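Local coordinates for DUF4627 domain-containing protein (Bacteroides thetaiotaomicron, PDB 3SEE) that is of unknown function but, with its galactose-binding domain-like fold, probably binds sugars, at residues T129-R133 against S145-Y149; K16-V21 against P60-K64; W76-F80 against V111-Q115. All coordinates share one frame; numbering follows the deposited sequence. Where two conformers were deposited one is given.

The three contacts are spread through a single beta-sandwich domain and follow one another along the chain without interlocking: contact 2 closes before contact 3 opens, and contact 3 closes before contact 1. Contacts 1 and 3 are neighbours, their centres about 10 Å apart, and they touch directly, with probable backbone hydrogen bonds running from 111-115 to both segments of contact 1. Contact 2 stands apart, on the side of the chain's centre opposite contact 1, about 26 Å from contact 1 and about 19 Å from contact 3, measured between centres. The bound sodium ion, held at Thr47 and Thr48, lies about 12 Å from the side chain of Met63 and about 14 Å from that of Phe80.

Contact 1 of 3, residues T129-R133 against S145-Y149; sequences TFFMR and SGAQY
Arg133 reaches across to the turn 145-149 and, in the conformer described here, grips one backbone oxygen with two nitrogens. Its guanidinium meets Ser145 O side-on: NE of Arg133 lies 2.8 Å from that oxygen and NH2 of Arg133 2.9 Å, both bonds being somewhat bent, and the oxygen sits at the guanidinium's edge, close to its plane. CG of Arg133 stands between the backbone N and the carbonyl carbon (chi1 69°), and from there the chain runs extended to NE, carrying the guanidinium alongside the turn. The backbone of the same arginine adds a straighter bond, Arg133 N to Gly146 O at 3.0 Å with 162° at the hydrogen. One residue earlier, the alpha carbon of Met132, a selenomethionine, makes a CA-H...O contact with the same Gly146 O.

At the other end of the contact, the methyl CB of Ala147 packs over one face of the Phe130 ring, a CH-pi contact 3.9 Å from the ring centroid. It sits toward the CB end of the ring, with Phe130 CG only 3.4 Å from Ala147 CB. Between these two ends a water lies 2.8 Å from both Phe131 O and Ala147 O, bridging the two, though its protons cannot serve every acceptor around it.

In the second shell, Gln141 bonds NH2 of Arg133. Ser145 OG accepts from Gln148 N at 2.9 Å, an ST motif, and from Ala147 N, an ST turn, while the same hydroxyl bonds Ile175 O.

In this buried setting, the carbonyls of a turn without regular strand pairing are met by an arginine, a backbone amide and, for Ala147 O, the Tyr166 hydroxyl. The positive guanidinium would probably polarise the Ser145 carbonyl, whose oxygen takes both N-H groups.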
ATOM      1  N   THR A 129       6.976  -8.568   7.111  1.00  8.51           N
ATOM      2  CA  THR A 129       5.783  -9.391   7.278  1.00  8.23           C
ATOM      3  C   THR A 129       4.575  -8.703   6.672  1.00  7.89           C
ATOM      4  O   THR A 129       4.276  -7.569   7.040  1.00  7.94           O
ATOM      5  CB  THR A 129       5.508  -9.628   8.781  1.00  8.54           C
ATOM      6  OG1 THR A 129       6.722 -10.034   9.439  1.00  9.74           O
ATOM      7  CG2 THR A 129       4.436 -10.656   8.995  1.00  9.35           C
ATOM      8  N   PHE A 130       3.901  -9.364   5.745  1.00  7.62           N
ATOM      9  CA  PHE A 130       2.801  -8.768   4.986  1.00  7.49           C
ATOM     10  C   PHE A 130       1.588  -9.696   5.020  1.00  7.57           C
ATOM     11  O   PHE A 130       1.765 -10.907   4.943  1.00  8.89           O
ATOM     12  CB  PHE A 130       3.172  -8.592   3.514  1.00  7.71           C
ATOM     13  CG  PHE A 130       4.417  -7.802   3.242  1.00  7.56           C
ATOM     14  CD1 PHE A 130       5.674  -8.397   3.254  1.00  8.12           C
ATOM     15  CD2 PHE A 130       4.337  -6.464   2.900  1.00  7.96           C
ATOM     16  CE1 PHE A 130       6.810  -7.672   2.915  1.00  8.88           C
ATOM     17  CE2 PHE A 130       5.467  -5.746   2.565  1.00  8.04           C
ATOM     18  CZ  PHE A 130       6.684  -6.344   2.592  1.00  8.19           C
ATOM     19  N   PHE A 131       0.378  -9.149   4.984  1.00  7.50           N
ATOM     20  CA  PHE A 131      -0.770  -9.996   4.678  1.00  7.65           C
ATOM     21  C   PHE A 131      -0.737 -10.450   3.212  1.00  7.58           C
ATOM     22  O   PHE A 131      -0.299  -9.711   2.325  1.00  8.05           O
ATOM     23  CB  PHE A 131      -2.063  -9.272   4.957  1.00  7.75           C
ATOM     24  CG  PHE A 131      -2.284  -8.975   6.409  1.00  7.51           C
ATOM     25  CD1 PHE A 131      -2.324  -9.995   7.337  1.00  8.23           C
ATOM     26  CD2 PHE A 131      -2.441  -7.672   6.867  1.00  8.27           C
ATOM     27  CE1 PHE A 131      -2.537  -9.714   8.683  1.00  8.98           C
ATOM     28  CE2 PHE A 131      -2.637  -7.388   8.203  1.00  9.05           C
ATOM     29  CZ  PHE A 131      -2.697  -8.412   9.111  1.00  9.29           C
HETATM   30  N   MSE A 132      -1.167 -11.676   2.970  1.00  7.66           N
HETATM   31  CA  MSE A 132      -1.135 -12.248   1.638  1.00  7.54           C
HETATM   32  C   MSE A 132      -2.299 -11.764   0.793  1.00  8.02           C
HETATM   33  O   MSE A 132      -3.454 -11.834   1.197  1.00  8.43           O
HETATM   34  CB  MSE A 132      -1.197 -13.764   1.751  1.00  8.07           C
HETATM   35  CG  MSE A 132      -0.883 -14.466   0.417  1.00  8.65           C
HETATM   36 SE   MSE A 132      -1.245 -16.377   0.482  0.75  8.27          SE
HETATM   37  CE  MSE A 132      -3.111 -16.327  -0.056  1.00 12.40           C
ATOM     38  N   ARG A 133      -2.000 -11.343  -0.428  1.00  8.41           N
ATOM     39  CA  ARG A 133      -3.094 -11.052  -1.319  0.50  9.36           C
ATOM     40  C   ARG A 133      -3.815 -12.393  -1.632  1.00  9.63           C
ATOM     41  O   ARG A 133      -3.215 -13.453  -1.820  1.00  9.58           O
ATOM     42  CB  ARG A 133      -2.662 -10.218  -2.534  0.50 10.51           C
ATOM     43  CG  ARG A 133      -1.783 -10.934  -3.520  0.50 10.91           C
ATOM     44  CD  ARG A 133      -1.291 -10.010  -4.650  0.50  9.84           C
ATOM     45  NE  ARG A 133      -0.345 -10.769  -5.422  0.50  7.96           N
ATOM     46  CZ  ARG A 133      -0.668 -11.655  -6.355  0.50  8.58           C
ATOM     47  NH1 ARG A 133      -1.928 -11.886  -6.672  0.50  8.71           N
ATOM     48  NH2 ARG A 133       0.302 -12.310  -6.968  0.50  8.61           N
ATOM     49  N   SER A 145       4.824 -10.921  -6.674  1.00 10.00           N
ATOM     50  CA  SER A 145       4.765 -10.746  -5.226  1.00  9.28           C
ATOM     51  C   SER A 145       3.520 -11.408  -4.639  1.00  8.95           C
ATOM     52  O   SER A 145       2.435 -11.325  -5.224  1.00  9.94           O
ATOM     53  CB  SER A 145       4.714  -9.249  -4.912  1.00  9.09           C
ATOM     54  OG  SER A 145       4.758  -9.011  -3.512  1.00  8.96           O
ATOM     55  N   GLY A 146       3.668 -11.991  -3.460  1.00  8.68           N
ATOM     56  CA  GLY A 146       2.537 -12.461  -2.698  1.00  9.00           C
ATOM     57  C   GLY A 146       1.930 -11.396  -1.791  1.00  8.54           C
ATOM     58  O   GLY A 146       0.869 -11.620  -1.212  1.00  9.36           O
ATOM     59  N   ALA A 147       2.635 -10.281  -1.639  1.00  8.17           N
ATOM     60  CA  ALA A 147       2.268  -9.185  -0.748  1.00  8.64           C
ATOM     61  C   ALA A 147       1.710  -7.976  -1.479  1.00  7.53           C
ATOM     62  O   ALA A 147       0.680  -7.428  -1.111  1.00  8.20           O
ATOM     63  CB  ALA A 147       3.496  -8.749   0.093  1.00  9.10           C
ATOM     64  N   GLN A 148       2.428  -7.564  -2.517  1.00  7.54           N
ATOM     65  CA  GLN A 148       2.054  -6.369  -3.249  1.00  7.78           C
ATOM     66  C   GLN A 148       1.150  -6.728  -4.424  1.00  8.22           C
ATOM     67  O   GLN A 148       1.404  -7.684  -5.159  1.00  9.14           O
ATOM     68  CB  GLN A 148       3.294  -5.667  -3.790  1.00  8.27           C
ATOM     69  CG  GLN A 148       3.000  -4.366  -4.528  1.00  9.17           C
ATOM     70  CD  GLN A 148       4.206  -3.486  -4.733  1.00 10.09           C
ATOM     71  OE1 GLN A 148       5.045  -3.348  -3.829  1.00 14.23           O
ATOM     72  NE2 GLN A 148       4.314  -2.871  -5.907  1.00 10.68           N
ATOM     73  N   TYR A 149       0.069  -5.959  -4.528  1.00  7.73           N
ATOM     74  CA  TYR A 149      -0.870  -6.013  -5.631  1.00  7.85           C
ATOM     75  C   TYR A 149      -0.629  -4.811  -6.525  1.00  7.30           C
ATOM     76  O   TYR A 149      -0.497  -3.699  -6.029  1.00  8.52           O
ATOM     77  CB  TYR A 149      -2.305  -5.937  -5.080  1.00  8.02           C
ATOM     78  CG  TYR A 149      -3.372  -5.768  -6.111  1.00  8.16           C
ATOM     79  CD1 TYR A 149      -3.758  -6.839  -6.924  1.00  9.01           C
ATOM     80  CD2 TYR A 149      -4.000  -4.550  -6.319  1.00  8.36           C
ATOM     81  CE1 TYR A 149      -4.740  -6.706  -7.892  1.00  8.72           C
ATOM     82  CE2 TYR A 149      -4.991  -4.402  -7.284  1.00  8.27           C
ATOM     83  CZ  TYR A 149      -5.351  -5.472  -8.064  1.00  8.44           C
ATOM     84  OH  TYR A 149      -6.335  -5.301  -9.020  1.00  9.13           O
TER
HETATM   85  O   HOH W   1       0.591  -7.089   1.686  1.00  8.21           O

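Contact 2 of 3, residues K16-V21 against P60-K64; sequences KFATEV and PNAMK
A loop laid over strand 61-66, next to the outermost strand 48-53 of the antiparallel sheet, makes this contact: 16-21, leading toward strand 24-25, covers 60-64. Its apolar half pairs Phe17 with Met63, the latter deposited as selenomethionine. CG of Met63 lies over one face of the phenyl ring in a CH-pi contact, 3.7 Å from its centroid and displaced toward the rim, with Phe17 CE1 the nearest ring atom at 3.4 Å from Met63 CG. The selenium makes a Met-aromatic contact, standing obliquely to the ring, 4.6 Å from the centroid. Because the Met63 chain bends at both chi2 (-61°) and chi3 (-62°), it turns from the ring toward Val21, whose CB is 3.8 Å from Met63 SE. The two residues of the loop thus take successive parts of one side chain, Phe17 meeting its CG and selenium and Val21 its selenium and methyl.

The polar half centres on Asn61. Its CB presses against the loop backbone, 3.2 Å from Phe17 O, and the amide beyond works through water on both of its ends. One water donates to Lys16 O and accepts from ND2 of Asn61 at 3.1 Å; another donates to Ala18 O and, at 2.9 Å, to OD1 of Asn61. That OD1 also bonds Gln53, so its position is set from strand 48-53 as well as from the loop. Phe17 O is itself bonded by Trp51 NE1, and the Phe17 ring meets that of Trp36.

Loop 16-21 therefore covers strand 61-66 with apolar side chains turned inward, Phe17 and Val21 on Met63, and with waters at Asn61, in a chain consistent with the galactose-binding-like beta-sandwich fold.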
ATOM      1  N   LYS A  16     -12.060   9.932   2.264  1.00 10.25           N
ATOM      2  CA  LYS A  16     -12.211  10.724   1.047  0.50 10.72           C
ATOM      3  C   LYS A  16     -11.298  11.944   1.039  1.00 10.57           C
ATOM      4  O   LYS A  16     -11.415  12.812   0.168  1.00 11.29           O
ATOM      5  CB  LYS A  16     -13.675  11.120   0.829  0.50 11.59           C
ATOM      6  CG  LYS A  16     -14.517   9.928   0.361  0.50 12.61           C
ATOM      7  CD  LYS A  16     -15.972  10.270   0.293  0.50 16.13           C
ATOM      8  CE  LYS A  16     -16.799   9.149  -0.264  0.50 17.62           C
ATOM      9  NZ  LYS A  16     -16.774   7.919   0.594  0.50 20.09           N
ATOM     10  N   PHE A  17     -10.358  12.001   1.972  1.00  9.79           N
ATOM     11  CA  PHE A  17      -9.390  13.103   2.019  1.00  9.84           C
ATOM     12  C   PHE A  17     -10.081  14.439   2.174  1.00 10.36           C
ATOM     13  O   PHE A  17      -9.565  15.460   1.782  1.00 10.31           O
ATOM     14  CB  PHE A  17      -8.440  13.055   0.830  1.00  9.62           C
ATOM     15  CG  PHE A  17      -7.740  11.735   0.727  1.00  9.04           C
ATOM     16  CD1 PHE A  17      -6.683  11.414   1.566  1.00  9.68           C
ATOM     17  CD2 PHE A  17      -8.155  10.785  -0.176  1.00 10.53           C
ATOM     18  CE1 PHE A  17      -6.072  10.176   1.513  1.00 10.32           C
ATOM     19  CE2 PHE A  17      -7.553   9.531  -0.219  1.00 10.93           C
ATOM     20  CZ  PHE A  17      -6.512   9.243   0.631  1.00 10.17           C
ATOM     21  N   ALA A  18     -11.254  14.435   2.805  1.00 11.04           N
ATOM     22  CA  ALA A  18     -11.938  15.697   3.073  1.00 11.69           C
ATOM     23  C   ALA A  18     -11.146  16.610   3.992  1.00 12.21           C
ATOM     24  O   ALA A  18     -11.252  17.838   3.883  1.00 13.86           O
ATOM     25  CB  ALA A  18     -13.324  15.440   3.644  1.00 13.72           C
ATOM     26  N   THR A  19     -10.357  16.027   4.897  1.00 12.76           N
ATOM     27  CA  THR A  19      -9.397  16.749   5.719  1.00 14.08           C
ATOM     28  C   THR A  19      -8.029  16.722   5.030  1.00 12.68           C
ATOM     29  O   THR A  19      -7.547  15.648   4.641  1.00 12.05           O
ATOM     30  CB  THR A  19      -9.311  16.073   7.126  1.00 15.01           C
ATOM     31  OG1 THR A  19     -10.617  16.153   7.724  1.00 20.74           O
ATOM     32  CG2 THR A  19      -8.299  16.774   8.026  1.00 18.51           C
ATOM     33  N   GLU A  20      -7.396  17.887   4.875  1.00 13.23           N
ATOM     34  CA  GLU A  20      -6.091  17.992   4.266  1.00 13.12           C
ATOM     35  C   GLU A  20      -5.071  17.117   4.994  1.00 12.54           C
ATOM     36  O   GLU A  20      -5.030  17.066   6.235  1.00 14.53           O
ATOM     37  CB  GLU A  20      -5.633  19.463   4.261  1.00 14.22           C
ATOM     38  CG  GLU A  20      -4.267  19.679   3.620  1.00 15.61           C
ATOM     39  CD  GLU A  20      -3.889  21.147   3.447  1.00 20.41           C
ATOM     40  OE1 GLU A  20      -4.617  22.007   3.969  1.00 24.28           O
ATOM     41  OE2 GLU A  20      -2.902  21.420   2.743  1.00 22.12           O
ATOM     42  N   VAL A  21      -4.249  16.429   4.205  1.00 11.85           N
ATOM     43  CA  VAL A  21      -3.188  15.561   4.721  1.00 11.86           C
ATOM     44  C   VAL A  21      -1.843  16.163   4.387  1.00 12.60           C
ATOM     45  O   VAL A  21      -1.499  16.316   3.208  1.00 13.02           O
ATOM     46  CB  VAL A  21      -3.264  14.183   4.069  1.00 10.76           C
ATOM     47  CG1 VAL A  21      -2.064  13.306   4.489  1.00 10.85           C
ATOM     48  CG2 VAL A  21      -4.593  13.498   4.421  1.00 11.51           C
ATOM     49  N   PRO A  60     -13.693  14.984  -4.995  1.00 10.18           N
ATOM     50  CA  PRO A  60     -13.209  16.366  -4.978  0.50 10.28           C
ATOM     51  C   PRO A  60     -11.906  16.606  -4.235  1.00  9.76           C
ATOM     52  O   PRO A  60     -11.306  17.648  -4.423  1.00 10.33           O
ATOM     53  CB  PRO A  60     -14.360  17.145  -4.352  0.50 10.59           C
ATOM     54  CG  PRO A  60     -15.258  16.146  -3.735  0.50 11.30           C
ATOM     55  CD  PRO A  60     -15.003  14.819  -4.340  0.50 10.09           C
ATOM     56  N   ASN A  61     -11.443  15.639  -3.452  1.00  9.38           N
ATOM     57  CA  ASN A  61     -10.157  15.714  -2.766  1.00  9.30           C
ATOM     58  C   ASN A  61      -9.426  14.403  -3.035  1.00  8.99           C
ATOM     59  O   ASN A  61     -10.051  13.355  -3.175  1.00 10.68           O
ATOM     60  CB  ASN A  61     -10.340  15.862  -1.254  1.00 10.29           C
ATOM     61  CG  ASN A  61     -11.289  16.989  -0.896  1.00 11.83           C
ATOM     62  OD1 ASN A  61     -10.888  18.130  -0.823  1.00 15.07           O
ATOM     63  ND2 ASN A  61     -12.553  16.646  -0.670  1.00 14.48           N
ATOM     64  N   ALA A  62      -8.100  14.460  -3.100  1.00  9.16           N
ATOM     65  CA  ALA A  62      -7.282  13.300  -3.442  1.00  8.34           C
ATOM     66  C   ALA A  62      -5.869  13.512  -2.960  1.00  9.40           C
ATOM     67  O   ALA A  62      -5.471  14.632  -2.608  1.00 10.06           O
ATOM     68  CB  ALA A  62      -7.300  13.086  -4.950  1.00  9.65           C
HETATM   69  N   MSE A  63      -5.105  12.426  -2.976  1.00  8.81           N
HETATM   70  CA  MSE A  63      -3.650  12.494  -2.831  1.00  8.63           C
HETATM   71  C   MSE A  63      -3.037  12.272  -4.195  1.00  8.73           C
HETATM   72  O   MSE A  63      -3.471  11.383  -4.939  1.00 10.92           O
HETATM   73  CB  MSE A  63      -3.137  11.413  -1.907  1.00  8.43           C
HETATM   74  CG  MSE A  63      -3.731  11.501  -0.493  1.00 10.70           C
HETATM   75 SE   MSE A  63      -3.350  13.116   0.464  0.75  9.46          SE
HETATM   76  CE  MSE A  63      -1.434  13.004   0.563  1.00 11.75           C
ATOM     77  N   LYS A  64      -2.026  13.059  -4.547  1.00  9.08           N
ATOM     78  CA  LYS A  64      -1.309  12.912  -5.809  0.50  8.64           C
ATOM     79  C   LYS A  64       0.109  12.427  -5.534  1.00  8.51           C
ATOM     80  O   LYS A  64       0.831  13.033  -4.735  1.00  9.85           O
ATOM     81  CB  LYS A  64      -1.275  14.241  -6.567  0.50  9.35           C
ATOM     82  CG  LYS A  64      -0.568  14.146  -7.910  0.50 10.49           C
ATOM     83  CD  LYS A  64      -0.394  15.485  -8.572  0.50 10.90           C
ATOM     84  CE  LYS A  64      -1.691  15.897  -9.234  0.50 13.25           C
ATOM     85  NZ  LYS A  64      -1.560  17.057 -10.168  0.50 14.72           N
TER
HETATM   86  O   HOH W   2     -13.244  13.759  -1.543  1.00 14.63           O
HETATM   87  O   HOH W   3     -11.785  19.363   1.641  1.00 19.07           O

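Contact 3 of 3, residues W76-F80 against V111-Q115; sequences WYKAF and VYIKQ
An aromatic cluster of Trp76, Phe80 and Tyr112, near the centre of the domain, joins strand 79-85 and the loop before it to strand 108-115 across one sheet. Tyr112 is its hub: OH of Tyr112 donates to Trp76 O at 2.7 Å, approaching 34° out of the carbonyl plane, while that oxygen lies at the tyrosine ring's edge. The six-membered ring of Trp76 turns its edge toward the Tyr112 face in an offset edge-to-face pair, planes at 81°, with Trp76 CE3 3.7 Å from Tyr112 CZ. Tyr112 in turn points its own edge at the face of Phe80, its OH standing 3.5 Å from Phe80 CE1. In all three, CG stands between the backbone N and the carbonyl carbon, for Tyr112 with chi1 62°, which sends its hydroxyl across to the loop. A phenylalanine in its place would probably leave the carbonyl of Trp76 without this donor and weaken the link between that loop and strand 108-115. Beside the tyrosine, the Lys114 methylenes brush the indole edge, CE 4.0 Å from Trp76 CZ3, before NZ forms a salt bridge with Glu118. Strand 199-204 runs between strands 79-85 and 108-115 in the mixed sheet, and its Ala202 packs against both Phe80 and Tyr112.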
ATOM      1  N   TRP A  76       9.573   0.447  -2.902  1.00  9.21           N
ATOM      2  CA  TRP A  76       8.371   0.087  -2.165  1.00  9.07           C
ATOM      3  C   TRP A  76       8.380   0.545  -0.730  1.00  8.79           C
ATOM      4  O   TRP A  76       7.315   0.768  -0.148  1.00  9.34           O
ATOM      5  CB  TRP A  76       8.136  -1.434  -2.239  1.00  9.66           C
ATOM      6  CG  TRP A  76       9.128  -2.283  -1.523  1.00  9.81           C
ATOM      7  CD1 TRP A  76      10.245  -2.850  -2.042  1.00 11.05           C
ATOM      8  CD2 TRP A  76       9.092  -2.691  -0.142  1.00  9.52           C
ATOM      9  NE1 TRP A  76      10.892  -3.592  -1.091  1.00 11.61           N
ATOM     10  CE2 TRP A  76      10.195  -3.526   0.078  1.00 10.24           C
ATOM     11  CE3 TRP A  76       8.197  -2.484   0.909  1.00  9.77           C
ATOM     12  CZ2 TRP A  76      10.476  -4.081   1.320  1.00 11.02           C
ATOM     13  CZ3 TRP A  76       8.463  -3.039   2.140  1.00  9.64           C
ATOM     14  CH2 TRP A  76       9.598  -3.827   2.340  1.00 10.68           C
ATOM     15  N   TYR A  77       9.571   0.656  -0.131  1.00  8.63           N
ATOM     16  CA  TYR A  77       9.686   0.999   1.286  1.00  9.01           C
ATOM     17  C   TYR A  77      10.034   2.469   1.519  1.00  9.02           C
ATOM     18  O   TYR A  77      10.209   2.879   2.665  1.00  9.91           O
ATOM     19  CB  TYR A  77      10.680   0.065   2.009  1.00  9.45           C
ATOM     20  CG  TYR A  77      12.088   0.110   1.482  1.00 11.03           C
ATOM     21  CD1 TYR A  77      13.037   0.994   1.986  1.00 13.48           C
ATOM     22  CD2 TYR A  77      12.493  -0.751   0.493  1.00 13.33           C
ATOM     23  CE1 TYR A  77      14.344   1.018   1.491  1.00 15.53           C
ATOM     24  CE2 TYR A  77      13.793  -0.733  -0.008  1.00 16.89           C
ATOM     25  CZ  TYR A  77      14.713   0.149   0.494  1.00 16.97           C
ATOM     26  OH  TYR A  77      16.021   0.168  -0.001  1.00 22.40           O
ATOM     27  N   LYS A  78      10.153   3.253   0.451  1.00  8.36           N
ATOM     28  CA  LYS A  78      10.539   4.662   0.578  1.00  8.76           C
ATOM     29  C   LYS A  78       9.427   5.666   0.312  1.00  8.69           C
ATOM     30  O   LYS A  78       9.406   6.700   0.956  1.00 10.52           O
ATOM     31  CB  LYS A  78      11.721   5.009  -0.318  1.00  9.34           C
ATOM     32  CG  LYS A  78      12.994   4.247   0.009  1.00 11.01           C
ATOM     33  CD  LYS A  78      14.152   4.763  -0.835  1.00 13.31           C
ATOM     34  CE  LYS A  78      15.354   3.886  -0.671  1.00 17.06           C
ATOM     35  NZ  LYS A  78      16.479   4.413  -1.530  1.00 21.51           N
ATOM     36  N   ALA A  79       8.552   5.417  -0.670  1.00  8.44           N
ATOM     37  CA  ALA A  79       7.595   6.450  -1.103  1.00  8.43           C
ATOM     38  C   ALA A  79       6.199   5.843  -1.247  1.00  8.15           C
ATOM     39  O   ALA A  79       5.948   5.027  -2.149  1.00  8.31           O
ATOM     40  CB  ALA A  79       8.046   7.076  -2.414  1.00  9.52           C
ATOM     41  N   PHE A  80       5.281   6.272  -0.391  1.00  7.36           N
ATOM     42  CA  PHE A  80       3.928   5.769  -0.421  1.00  7.40           C
ATOM     43  C   PHE A  80       3.021   6.621   0.457  1.00  7.47           C
ATOM     44  O   PHE A  80       3.496   7.359   1.321  1.00  8.02           O
ATOM     45  CB  PHE A  80       3.841   4.273  -0.020  1.00  7.79           C
ATOM     46  CG  PHE A  80       4.439   3.939   1.304  1.00  7.12           C
ATOM     47  CD1 PHE A  80       5.767   3.556   1.416  1.00  8.22           C
ATOM     48  CD2 PHE A  80       3.651   3.890   2.437  1.00  7.90           C
ATOM     49  CE1 PHE A  80       6.296   3.184   2.652  1.00  9.07           C
ATOM     50  CE2 PHE A  80       4.192   3.520   3.663  1.00  8.78           C
ATOM     51  CZ  PHE A  80       5.499   3.158   3.762  1.00  8.79           C
ATOM     52  N   VAL A 111      -0.572  -1.663  -3.930  1.00  7.52           N
ATOM     53  CA  VAL A 111      -0.980  -1.793  -2.536  0.50  7.24           C
ATOM     54  C   VAL A 111      -0.132  -2.856  -1.843  1.00  6.55           C
ATOM     55  O   VAL A 111       0.147  -3.895  -2.452  1.00  8.15           O
ATOM     56  CB  VAL A 111      -2.419  -2.364  -2.484  0.50  7.65           C
ATOM     57  CG1 VAL A 111      -2.857  -2.650  -1.043  0.50  8.57           C
ATOM     58  CG2 VAL A 111      -3.368  -1.429  -3.192  0.50  8.06           C
ATOM     59  N   TYR A 112       0.169  -2.685  -0.562  1.00  6.89           N
ATOM     60  CA  TYR A 112       0.531  -3.784   0.320  1.00  6.84           C
ATOM     61  C   TYR A 112       0.068  -3.407   1.733  1.00  6.80           C
ATOM     62  O   TYR A 112      -0.253  -2.244   2.004  1.00  7.23           O
ATOM     63  CB  TYR A 112       2.026  -4.149   0.257  1.00  7.23           C
ATOM     64  CG  TYR A 112       3.011  -3.078   0.669  1.00  6.96           C
ATOM     65  CD1 TYR A 112       3.245  -2.796   2.007  1.00  7.25           C
ATOM     66  CD2 TYR A 112       3.685  -2.328  -0.279  1.00  8.13           C
ATOM     67  CE1 TYR A 112       4.144  -1.822   2.391  1.00  7.90           C
ATOM     68  CE2 TYR A 112       4.582  -1.338   0.097  1.00  7.90           C
ATOM     69  CZ  TYR A 112       4.814  -1.097   1.439  1.00  7.66           C
ATOM     70  OH  TYR A 112       5.699  -0.119   1.854  1.00  8.44           O
ATOM     71  N   ILE A 113       0.055  -4.396   2.631  1.00  6.75           N
ATOM     72  CA  ILE A 113      -0.362  -4.179   4.016  1.00  7.18           C
ATOM     73  C   ILE A 113       0.664  -4.899   4.886  1.00  7.28           C
ATOM     74  O   ILE A 113       0.799  -6.122   4.832  1.00  8.07           O
ATOM     75  CB  ILE A 113      -1.795  -4.692   4.287  1.00  7.26           C
ATOM     76  CG1 ILE A 113      -2.793  -4.189   3.230  1.00  8.47           C
ATOM     77  CG2 ILE A 113      -2.235  -4.250   5.705  1.00  9.30           C
ATOM     78  CD1 ILE A 113      -4.248  -4.672   3.446  1.00 10.32           C
ATOM     79  N   LYS A 114       1.418  -4.118   5.661  1.00  7.32           N
ATOM     80  CA  LYS A 114       2.634  -4.576   6.327  1.00  7.30           C
ATOM     81  C   LYS A 114       2.568  -4.352   7.832  1.00  7.15           C
ATOM     82  O   LYS A 114       2.001  -3.386   8.321  1.00  7.96           O
ATOM     83  CB  LYS A 114       3.873  -3.860   5.743  1.00  7.71           C
ATOM     84  CG  LYS A 114       5.198  -4.457   6.172  1.00  8.51           C
ATOM     85  CD  LYS A 114       6.359  -3.781   5.465  1.00  8.60           C
ATOM     86  CE  LYS A 114       7.698  -4.422   5.771  1.00  9.49           C
ATOM     87  NZ  LYS A 114       8.097  -4.256   7.203  1.00  9.70           N
ATOM     88  N   GLN A 115       3.240  -5.232   8.559  1.00  7.58           N
ATOM     89  CA  GLN A 115       3.462  -5.074   9.985  1.00  7.74           C
ATOM     90  C   GLN A 115       4.252  -3.796  10.290  1.00  7.56           C
ATOM     91  O   GLN A 115       5.277  -3.530   9.674  1.00  8.45           O
ATOM     92  CB  GLN A 115       4.210  -6.290  10.489  1.00  8.17           C
ATOM     93  CG  GLN A 115       4.495  -6.277  11.993  1.00  8.56           C
ATOM     94  CD  GLN A 115       4.945  -7.628  12.519  1.00  9.16           C
ATOM     95  OE1 GLN A 115       4.595  -8.659  11.937  1.00  9.75           O
ATOM     96  NE2 GLN A 115       5.670  -7.640  13.644  1.00  9.93           N
TER